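Local coordinates for stress response kinase A (Escherichia coli, PDB 1ZYL), which phosphorylates serine and threonine residues of proteins, itself included, using ATP, and probably helps the cell withstand stress linked to reactive oxygen species, at residues A[123-126]-A[127-131]; A[228-231]-A[232-235]; A[256-259]-A[260-264]. All blocks are in the same frame, centred on the assembly; numbering follows the deposited sequence.

Contact 1 (A[123-126]-A[127-131])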
loop_
_atom_site.group_PDB
_atom_site.type_symbol
_atom_site.label_atom_id
_atom_site.label_comp_id
_atom_site.label_asym_id
_atom_site.label_seq_id
_atom_site.Cartn_x
_atom_site.Cartn_y
_atom_site.Cartn_z
ATOM N N GLU A 123 -9.453 14.987 9.990
ATOM C CA GLU A 123 -8.575 15.543 11.010
ATOM C C GLU A 123 -8.088 14.483 11.979
ATOM O O GLU A 123 -6.907 14.449 12.314
ATOM C CB GLU A 123 -9.282 16.650 11.791
ATOM C CG GLU A 123 -9.464 17.937 11.016
ATOM C CD GLU A 123 -9.920 19.083 11.900
ATOM O OE1 GLU A 123 -10.979 18.945 12.550
ATOM O OE2 GLU A 123 -9.219 20.120 11.943
ATOM N N ALA A 124 -9.001 13.626 12.434
ATOM C CA ALA A 124 -8.651 12.552 13.364
ATOM C C ALA A 124 -7.626 11.632 12.713
ATOM O O ALA A 124 -6.695 11.168 13.371
ATOM C CB ALA A 124 -9.889 11.757 13.748
ATOM N N VAL A 125 -7.806 11.368 11.420
ATOM C CA VAL A 125 -6.886 10.510 10.674
ATOM C C VAL A 125 -5.563 11.235 10.468
ATOM O O VAL A 125 -4.503 10.661 10.649
ATOM C CB VAL A 125 -7.489 10.088 9.291
ATOM C CG1 VAL A 125 -6.399 9.628 8.347
ATOM C CG2 VAL A 125 -8.475 8.956 9.484
ATOM N N GLY A 126 -5.629 12.506 10.098
ATOM C CA GLY A 126 -4.413 13.268 9.885
ATOM C C GLY A 126 -3.616 13.392 11.167
ATOM O O GLY A 126 -2.380 13.379 11.155
ATOM N N ARG A 127 -4.332 13.508 12.279
ATOM C CA ARG A 127 -3.709 13.634 13.586
ATOM C C ARG A 127 -2.995 12.341 14.008
ATOM O O ARG A 127 -1.851 12.385 14.451
ATOM C CB ARG A 127 -4.762 14.031 14.619
ATOM C CG ARG A 127 -4.222 14.196 16.015
ATOM C CD ARG A 127 -5.327 14.589 16.973
ATOM N NE ARG A 127 -5.143 13.965 18.280
ATOM C CZ ARG A 127 -5.272 12.659 18.509
ATOM N NH1 ARG A 127 -5.593 11.837 17.512
ATOM N NH2 ARG A 127 -5.073 12.175 19.732
ATOM N N TYR A 128 -3.660 11.197 13.867
ATOM C CA TYR A 128 -3.054 9.919 14.224
ATOM C C TYR A 128 -1.909 9.614 13.279
ATOM O O TYR A 128 -0.931 8.970 13.655
ATOM C CB TYR A 128 -4.090 8.797 14.163
ATOM C CG TYR A 128 -4.835 8.593 15.463
ATOM C CD1 TYR A 128 -6.176 8.203 15.470
ATOM C CD2 TYR A 128 -4.192 8.771 16.690
ATOM C CE1 TYR A 128 -6.858 7.995 16.670
ATOM C CE2 TYR A 128 -4.862 8.564 17.890
ATOM C CZ TYR A 128 -6.193 8.176 17.875
ATOM O OH TYR A 128 -6.849 7.954 19.065
ATOM N N LEU A 129 -2.041 10.084 12.047
ATOM C CA LEU A 129 -1.017 9.893 11.030
ATOM C C LEU A 129 0.236 10.661 11.475
ATOM O O LEU A 129 1.367 10.291 11.159
ATOM C CB LEU A 129 -1.537 10.434 9.697
ATOM C CG LEU A 129 -1.437 9.581 8.430
ATOM C CD1 LEU A 129 -1.525 8.094 8.758
ATOM C CD2 LEU A 129 -2.562 9.992 7.483
ATOM N N GLY A 130 0.012 11.734 12.226
ATOM C CA GLY A 130 1.111 12.540 12.712
ATOM C C GLY A 130 1.807 11.831 13.850
ATOM O O GLY A 130 3.021 11.939 14.009
ATOM N N ARG A 131 1.039 11.107 14.655
ATOM C CA ARG A 131 1.635 10.378 15.756
ATOM C C ARG A 131 2.297 9.121 15.196
ATOM O O ARG A 131 3.271 8.619 15.761
ATOM C CB ARG A 131 0.582 9.998 16.797
ATOM C CG ARG A 131 1.187 9.298 18.016
ATOM C CD ARG A 131 0.138 8.831 19.017
ATOM N NE ARG A 131 -0.510 9.941 19.710
ATOM C CZ ARG A 131 -1.456 9.791 20.631
ATOM N NH1 ARG A 131 -1.991 10.852 21.217
ATOM N NH2 ARG A 131 -1.874 8.577 20.963
#
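Val125 and Leu129 lie side by side on one face of the alpha-helix 119-136, four residues apart and pointing the same way, with Val125 CG1 3.9 Å from Leu129 CD2. The valine CG1 is put there by a chi1 of 160°, roughly anti to the backbone N and beside the carbonyl carbon. The pair forms the buried side of one helical turn: Val125 packs on Ile207 and Phe215 of two neighbouring strands, and Leu129 on Phe215 and on Tyr252 of helix 238-252. The backbone between them follows the i to i+4 pattern of an alpha-helix. Arg127 N donates to Glu123 O at 2.7 Å, Tyr128 N to Ala124 O at 3.1 Å and Leu129 N to Val125 O at 2.9 Å, while the bond from Gly130 N to Gly126 O is weak. On the partly exposed side Arg127 and Tyr128 reach out beside Ala124. Arg127 runs out extended, then bends at chi3 (143°), which turns an edge of its guanidinium toward the Tyr128 ring. Ala124 lies on Pro213 and Trp209, and Tyr128 on Pro83, so surrounding loops and strands meet this side too. Near its root the tyrosine brings CB within 3.6 Å of Ala124 O, and Arg127 NH1 sits 3.3 Å above one face of the Tyr128 ring, displaced toward the rim.

Contact 2 (A[228-231]-A[232-235])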
loop_
_atom_site.group_PDB
_atom_site.type_symbol
_atom_site.label_atom_id
_atom_site.label_comp_id
_atom_site.label_asym_id
_atom_site.label_seq_id
_atom_site.Cartn_x
_atom_site.Cartn_y
_atom_site.Cartn_z
ATOM N N GLN A 228 3.613 10.433 1.300
ATOM C CA GLN A 228 3.100 9.164 0.784
ATOM C C GLN A 228 1.813 8.730 1.462
ATOM O O GLN A 228 0.915 8.214 0.808
ATOM C CB GLN A 228 4.131 8.055 0.963
ATOM C CG GLN A 228 4.458 7.296 -0.303
ATOM C CD GLN A 228 3.233 6.788 -1.031
ATOM O OE1 GLN A 228 2.614 5.799 -0.633
ATOM N NE2 GLN A 228 2.876 7.470 -2.111
ATOM N N ASP A 229 1.734 8.931 2.776
ATOM C CA ASP A 229 0.559 8.538 3.549
ATOM C C ASP A 229 -0.478 9.651 3.612
ATOM O O ASP A 229 -1.465 9.543 4.344
ATOM C CB ASP A 229 0.968 8.152 4.976
ATOM C CG ASP A 229 1.810 6.891 5.029
ATOM O OD1 ASP A 229 2.505 6.689 6.045
ATOM O OD2 ASP A 229 1.771 6.096 4.063
ATOM N N LEU A 230 -0.261 10.721 2.848
ATOM C CA LEU A 230 -1.199 11.833 2.852
ATOM C C LEU A 230 -1.843 12.162 1.514
ATOM O O LEU A 230 -3.030 12.482 1.458
ATOM C CB LEU A 230 -0.524 13.090 3.387
ATOM C CG LEU A 230 -0.084 13.113 4.851
ATOM C CD1 LEU A 230 0.456 14.505 5.167
ATOM C CD2 LEU A 230 -1.251 12.774 5.768
ATOM N N TRP A 231 -1.091 12.077 0.424
ATOM C CA TRP A 231 -1.694 12.452 -0.842
ATOM C C TRP A 231 -2.898 11.630 -1.285
ATOM O O TRP A 231 -3.845 12.186 -1.835
ATOM C CB TRP A 231 -0.648 12.512 -1.970
ATOM C CG TRP A 231 -0.190 11.195 -2.500
ATOM C CD1 TRP A 231 0.855 10.444 -2.045
ATOM C CD2 TRP A 231 -0.763 10.469 -3.595
ATOM N NE1 TRP A 231 0.971 9.296 -2.791
ATOM C CE2 TRP A 231 -0.010 9.286 -3.748
ATOM C CE3 TRP A 231 -1.843 10.703 -4.459
ATOM C CZ2 TRP A 231 -0.299 8.335 -4.737
ATOM C CZ3 TRP A 231 -2.133 9.761 -5.441
ATOM C CH2 TRP A 231 -1.361 8.591 -5.569
ATOM N N MET A 232 -2.900 10.326 -1.040
ATOM C CA MET A 232 -4.032 9.511 -1.488
ATOM C C MET A 232 -5.329 9.750 -0.738
ATOM O O MET A 232 -6.345 9.138 -1.053
ATOM C CB MET A 232 -3.690 8.013 -1.448
ATOM C CG MET A 232 -2.773 7.568 -2.586
ATOM S SD MET A 232 -2.411 5.810 -2.602
ATOM C CE MET A 232 -1.220 5.726 -1.304
ATOM N N LEU A 233 -5.304 10.643 0.244
ATOM C CA LEU A 233 -6.503 10.932 1.020
ATOM C C LEU A 233 -7.387 11.979 0.349
ATOM O O LEU A 233 -8.607 11.881 0.392
ATOM C CB LEU A 233 -6.130 11.405 2.436
ATOM C CG LEU A 233 -5.504 10.407 3.426
ATOM C CD1 LEU A 233 -5.121 11.117 4.708
ATOM C CD2 LEU A 233 -6.476 9.288 3.740
ATOM N N LEU A 234 -6.771 12.971 -0.283
ATOM C CA LEU A 234 -7.516 14.045 -0.922
ATOM C C LEU A 234 -8.574 13.559 -1.892
ATOM O O LEU A 234 -8.362 12.606 -2.629
ATOM C CB LEU A 234 -6.565 14.975 -1.658
ATOM C CG LEU A 234 -5.243 15.336 -0.984
ATOM C CD1 LEU A 234 -4.730 16.595 -1.665
ATOM C CD2 LEU A 234 -5.406 15.564 0.518
ATOM N N ASN A 235 -9.718 14.233 -1.896
ATOM C CA ASN A 235 -10.811 13.862 -2.779
ATOM C C ASN A 235 -11.723 15.051 -3.052
ATOM O O ASN A 235 -12.018 15.826 -2.145
ATOM C CB ASN A 235 -11.631 12.745 -2.147
ATOM C CG ASN A 235 -12.297 13.176 -0.860
ATOM O OD1 ASN A 235 -11.630 13.443 0.133
ATOM N ND2 ASN A 235 -13.619 13.256 -0.874
#
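Met232 folds across the indole of Trp231 in a Met-aromatic contact. Its CB stays close to the backbone, 3.7 Å from Trp231 C. A chi1 of -75° sets CG anti to the carbonyl carbon of Met232, which swings it over the six-membered ring of Trp231, 3.3 Å from the centroid and only 9° off the normal, a CH-pi contact. SD is farther out and oblique, 4.4 Å from the same Trp231 centroid. A bend at chi3 then turns CE back to Gln228 O, 3.9 Å away. An alanine at Trp231 is likely to leave Met232 CG and SD without the flat surface they rest on, its thioether freer to turn. In the backbone, Trp231 to Leu234 make a type I beta turn closed by a weak bond from Leu234 N to Trp231 O; Leu233 N bonds more firmly to Leu230 O (3.2 Å). The side chain of Met232 lies about 4 Å from that of Asp201, the inferred proton acceptor. On the 228-231 turn, Asp229 OD1 is hydrogen-bonded to His133 NE2 of helix 119-136 and to His199 N. Trp231 leans on Ile266 and Leu269 of helix 266-283, Met232 touches Arg273 of that helix, and Leu233 packs against helix 119-136.

Contact 3 (A[256-259]-A[260-264])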
loop_
_atom_site.group_PDB
_atom_site.type_symbol
_atom_site.label_atom_id
_atom_site.label_comp_id
_atom_site.label_asym_id
_atom_site.label_seq_id
_atom_site.Cartn_x
_atom_site.Cartn_y
_atom_site.Cartn_z
ATOM N N SER A 256 3.806 15.683 14.455
ATOM C CA SER A 256 4.921 15.641 13.518
ATOM C C SER A 256 4.842 16.845 12.604
ATOM O O SER A 256 3.794 17.128 12.022
ATOM C CB SER A 256 4.884 14.366 12.680
ATOM O OG SER A 256 5.311 13.251 13.432
ATOM N N GLU A 257 5.943 17.570 12.490
ATOM C CA GLU A 257 5.943 18.722 11.624
ATOM C C GLU A 257 5.924 18.173 10.204
ATOM O O GLU A 257 6.513 17.126 9.924
ATOM C CB GLU A 257 7.188 19.573 11.854
ATOM C CG GLU A 257 7.133 20.903 11.113
ATOM C CD GLU A 257 8.424 21.697 11.203
ATOM O OE1 GLU A 257 8.511 22.761 10.548
ATOM O OE2 GLU A 257 9.348 21.259 11.925
ATOM N N PHE A 258 5.217 18.864 9.318
ATOM C CA PHE A 258 5.128 18.449 7.923
ATOM C C PHE A 258 5.935 19.417 7.075
ATOM O O PHE A 258 5.894 20.623 7.281
ATOM C CB PHE A 258 3.671 18.445 7.448
ATOM C CG PHE A 258 3.501 17.989 6.026
ATOM C CD1 PHE A 258 2.904 18.816 5.081
ATOM C CD2 PHE A 258 3.950 16.732 5.623
ATOM C CE1 PHE A 258 2.761 18.400 3.756
ATOM C CE2 PHE A 258 3.811 16.309 4.300
ATOM C CZ PHE A 258 3.217 17.145 3.368
ATOM N N ASP A 259 6.679 18.884 6.123
ATOM C CA ASP A 259 7.472 19.720 5.250
ATOM C C ASP A 259 6.644 20.023 4.005
ATOM O O ASP A 259 6.522 19.190 3.111
ATOM C CB ASP A 259 8.749 18.998 4.865
ATOM C CG ASP A 259 9.955 19.868 5.017
ATOM O OD1 ASP A 259 10.350 20.108 6.181
ATOM O OD2 ASP A 259 10.494 20.324 3.978
ATOM N N THR A 260 6.078 21.221 3.957
ATOM C CA THR A 260 5.244 21.636 2.848
ATOM C C THR A 260 5.846 21.305 1.476
ATOM O O THR A 260 5.123 20.945 0.544
ATOM C CB THR A 260 4.967 23.145 2.934
ATOM O OG1 THR A 260 4.771 23.510 4.303
ATOM C CG2 THR A 260 3.710 23.501 2.164
ATOM N N ALA A 261 7.164 21.398 1.346
ATOM C CA ALA A 261 7.788 21.123 0.055
ATOM C C ALA A 261 7.532 19.719 -0.488
ATOM O O ALA A 261 7.617 19.502 -1.692
ATOM C CB ALA A 261 9.275 21.384 0.124
ATOM N N GLU A 262 7.221 18.768 0.389
ATOM C CA GLU A 262 6.960 17.399 -0.050
ATOM C C GLU A 262 5.712 17.314 -0.911
ATOM O O GLU A 262 5.471 16.293 -1.553
ATOM C CB GLU A 262 6.795 16.450 1.137
ATOM C CG GLU A 262 8.016 16.302 2.016
ATOM C CD GLU A 262 7.824 15.252 3.095
ATOM O OE1 GLU A 262 8.462 15.386 4.156
ATOM O OE2 GLU A 262 7.048 14.294 2.884
ATOM N N ILE A 263 4.921 18.382 -0.923
ATOM C CA ILE A 263 3.700 18.403 -1.717
ATOM C C ILE A 263 4.043 18.356 -3.207
ATOM O O ILE A 263 3.206 18.016 -4.049
ATOM C CB ILE A 263 2.890 19.666 -1.410
ATOM C CG1 ILE A 263 2.577 19.712 0.083
ATOM C CG2 ILE A 263 1.601 19.683 -2.210
ATOM C CD1 ILE A 263 1.731 18.584 0.535
ATOM N N GLY A 264 5.290 18.682 -3.520
ATOM C CA GLY A 264 5.734 18.670 -4.899
ATOM C C GLY A 264 6.051 17.269 -5.377
ATOM O O GLY A 264 6.148 17.010 -6.584
#
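Phe258 and Ile263 make the closely packed side of this contact. With CG anti to the backbone N (chi1 -178°), the ring reaches forward to Ile263, and the isoleucine comes at its rim: CD1 of Ile263 lies in the ring plane, 3.4 Å from Phe258 CE1. The side chains cross at about a right angle, and the methyl meets the ring edge. The exact position of the isoleucine tip is less sure, because the CG1 that carries it is modelled too close to Thr260 O. Both side chains also rest on Val227, and helix 238-252 backs them through Ile249 under the phenylalanine and Leu245 under the isoleucine. Glu262 closes the same side. Its CB and CG lie against Asp259 O, and from there the extended chain crosses Phe258 obliquely, carboxylate and ring planes 57° apart, until OE2 accepts a hydrogen bond from Val227 N, which gives this buried carboxylate a backbone partner. The turn that brings these groups together belongs to the loop joining helices 238-252 and 266-283 in the helical part of this phosphotransferase-type kinase fold. It is a 3-10 turn: Glu262 N donates to Asp259 O at 2.8 Å with an N-H...O angle of 162°, three residues apart. The other side is open to solvent and loosely joined. Asp259, Thr260 and Ala261 are all exposed. The Asp259 carboxylate gets no nearer to Ala261 CB than 4.2 Å, through OD2. Asp259 CB is closer to the turn, 3.7 Å from Glu262 OE1. The two acidic groups stay apart, with 5.3 Å between Asp259 OD2 and Glu262 OE1, a spacing at which like charges would probably disfavour any closer approach.

In chain order, contact 1 on helix 119-136 comes first, contact 2 follows in the short helix 228-231 and the loop after it, and contact 3 lies in the loop before helix 266-283. Their centres are 12 to 15 Å apart. Leu129 CD2 of contact 1 packs on Leu230 CD2 (3.5 Å) and Leu233 CD1 of contact 2. From there Leu230 CD1 reaches Phe258 CE2 of contact 3 at 3.9 Å, and Ser256 OG probably bonds to Gly130 O, tying the loop back to helix 119-136. Three separate pieces of the chain are thus joined within the phosphotransferase family region, with contact 2 nearest the inferred catalytic residues and contact 3 away from them.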